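PDB 5N9X: adenylation domain from Streptomyces sp., which belongs to the ANL superfamily of AMP-binding enzymes and is bound here to adenosine-5'-triphosphate and threonine. Local coordinates for residues S409-A412 and G413-V417. Sequence-based numbering, arbitrary orientation.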
ATOM      1  N   SER A 409      15.751 -13.726  -3.624  1.00 28.98           N
ATOM      2  CA  SER A 409      16.981 -14.476  -3.320  1.00 30.80           C
ATOM      3  C   SER A 409      17.685 -13.892  -2.108  1.00 27.36           C
ATOM      4  O   SER A 409      17.606 -12.691  -1.858  1.00 32.97           O
ATOM      5  CB  SER A 409      17.952 -14.488  -4.510  1.00 25.98           C
ATOM      6  OG  SER A 409      17.928 -13.262  -5.207  1.00 29.45           O
ATOM      7  N   ARG A 410      18.350 -14.748  -1.342  1.00 32.02           N
ATOM      8  CA  ARG A 410      19.238 -14.273  -0.294  1.00 39.64           C
ATOM      9  C   ARG A 410      20.634 -14.094  -0.891  1.00 41.84           C
ATOM     10  O   ARG A 410      21.275 -15.090  -1.253  1.00 43.19           O
ATOM     11  CB  ARG A 410      19.286 -15.247   0.883  1.00 39.20           C
ATOM     12  CG  ARG A 410      20.355 -14.884   1.894  1.00 44.72           C
ATOM     13  CD  ARG A 410      20.796 -16.054   2.763  1.00 49.04           C
ATOM     14  NE  ARG A 410      22.160 -15.814   3.238  1.00 67.23           N
ATOM     15  CZ  ARG A 410      22.551 -15.860   4.510  1.00 76.55           C
ATOM     16  NH1 ARG A 410      21.688 -16.160   5.475  1.00 71.18           N
ATOM     17  NH2 ARG A 410      23.819 -15.610   4.815  1.00 74.09           N
ATOM     18  N   ARG A 411      21.080 -12.839  -1.019  1.00 37.42           N
ATOM     19  CA  ARG A 411      22.421 -12.506  -1.515  1.00 41.36           C
ATOM     20  C   ARG A 411      23.410 -12.717  -0.378  1.00 39.30           C
ATOM     21  O   ARG A 411      23.020 -12.680   0.792  1.00 33.77           O
ATOM     22  CB  ARG A 411      22.501 -11.046  -2.028  1.00 36.99           C
ATOM     23  CG  ARG A 411      22.924  -9.990  -0.957  1.00 37.70           C
ATOM     24  CD  ARG A 411      22.671  -8.518  -1.360  1.00 32.78           C
ATOM     25  NE  ARG A 411      22.840  -8.287  -2.795  1.00 47.76           N
ATOM     26  CZ  ARG A 411      22.878  -7.092  -3.387  1.00 43.83           C
ATOM     27  NH1 ARG A 411      22.779  -5.978  -2.669  1.00 31.62           N
ATOM     28  NH2 ARG A 411      23.029  -7.020  -4.712  1.00 41.11           N
ATOM     29  N   ALA A 412      24.678 -12.938  -0.718  1.00 45.54           N
ATOM     30  CA  ALA A 412      25.745 -12.986   0.282  1.00 41.64           C
ATOM     31  C   ALA A 412      25.701 -11.721   1.111  1.00 43.32           C
ATOM     32  O   ALA A 412      25.689 -10.618   0.562  1.00 46.86           O
ATOM     33  CB  ALA A 412      27.107 -13.142  -0.373  1.00 40.08           C
ATOM     34  N   GLY A 413      25.665 -11.877   2.429  1.00 37.51           N
ATOM     35  CA  GLY A 413      25.514 -10.741   3.309  1.00 37.82           C
ATOM     36  C   GLY A 413      24.171 -10.799   4.001  1.00 47.80           C
ATOM     37  O   GLY A 413      23.938 -10.090   4.985  1.00 54.82           O
ATOM     38  N   GLY A 414      23.279 -11.635   3.478  1.00 42.55           N
ATOM     39  CA  GLY A 414      22.009 -11.882   4.133  1.00 36.84           C
ATOM     40  C   GLY A 414      20.830 -11.016   3.703  1.00 45.26           C
ATOM     41  O   GLY A 414      19.719 -11.195   4.225  1.00 42.91           O
ATOM     42  N   ASP A 415      21.052 -10.086   2.769  1.00 42.92           N
ATOM     43  CA  ASP A 415      19.966  -9.236   2.252  1.00 34.00           C
ATOM     44  C   ASP A 415      19.079  -9.951   1.256  1.00 35.57           C
ATOM     45  O   ASP A 415      19.553 -10.761   0.460  1.00 32.27           O
ATOM     46  CB  ASP A 415      20.503  -7.968   1.576  1.00 26.13           C
ATOM     47  CG  ASP A 415      20.828  -6.884   2.554  1.00 25.64           C
ATOM     48  OD1 ASP A 415      20.199  -6.868   3.623  1.00 34.14           O
ATOM     49  OD2 ASP A 415      21.673  -6.023   2.242  1.00 31.80           O
ATOM     50  N   LEU A 416      17.792  -9.630   1.275  1.00 27.76           N
ATOM     51  CA  LEU A 416      16.916 -10.133   0.236  1.00 28.38           C
ATOM     52  C   LEU A 416      16.932  -9.207  -0.976  1.00 22.24           C
ATOM     53  O   LEU A 416      16.963  -7.988  -0.846  1.00 24.80           O
ATOM     54  CB  LEU A 416      15.501 -10.314   0.771  1.00 26.81           C
ATOM     55  CG  LEU A 416      15.449 -11.285   1.940  1.00 30.40           C
ATOM     56  CD1 LEU A 416      14.015 -11.563   2.368  1.00 34.24           C
ATOM     57  CD2 LEU A 416      16.140 -12.576   1.537  1.00 36.24           C
ATOM     58  N   VAL A 417      16.964  -9.810  -2.153  1.00 23.48           N
ATOM     59  CA  VAL A 417      16.821  -9.095  -3.403  1.00 19.08           C
ATOM     60  C   VAL A 417      15.523  -9.579  -4.044  1.00 23.24           C
ATOM     61  O   VAL A 417      15.272 -10.781  -4.104  1.00 23.58           O
ATOM     62  CB  VAL A 417      18.017  -9.339  -4.349  1.00 22.15           C
ATOM     63  CG1 VAL A 417      17.811  -8.612  -5.687  1.00 20.50           C
ATOM     64  CG2 VAL A 417      19.309  -8.910  -3.693  1.00 24.73           C
TER
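Ser409 and Val417 form an antiparallel hydrogen-bonded pair, Ser409 N giving to Val417 O and Val417 N to Ser409 O, both at 3.0 Å. Arg410 and Leu416 follow as a non-hydrogen-bonded pair. A type II beta turn from Arg411 to Gly414 reverses the chain, closed by Gly414 N to Arg411 O at 2.9 Å; with Arg411 N also giving to Asp415 O at 3.0 Å, Arg411 faces both Gly414 and Asp415, a G1 beta bulge. Gly413 and Gly414 have positive phi, 112° and 93°, where a CB would press on the preceding carbonyl O, so glycine suits both. Arg411 bends at chi3 (-34°), and its guanidinium presents one face to Val417 CG2, 3.7 Å from NE and offset toward the rim. Its CD lies alongside Asp415 CB at 3.7 Å, but Arg411 NH1 and Asp415 OD2 stay 5.0 Å apart. On the face shared with Leu416, the extended Arg410 side chain lays its guanidinium over Gly414 CA, while Leu416 CD2 reaches Arg410 CA at 4.0 Å. Ser409 OG hydrogen-bonds to Gln419. The turn joins strands 400-410 and 416-421 into a hairpin; strand 336-340 pairs with the latter, and Leu416 packs on its Ile337 and Pro340 and on Ile348 of strand 345-349.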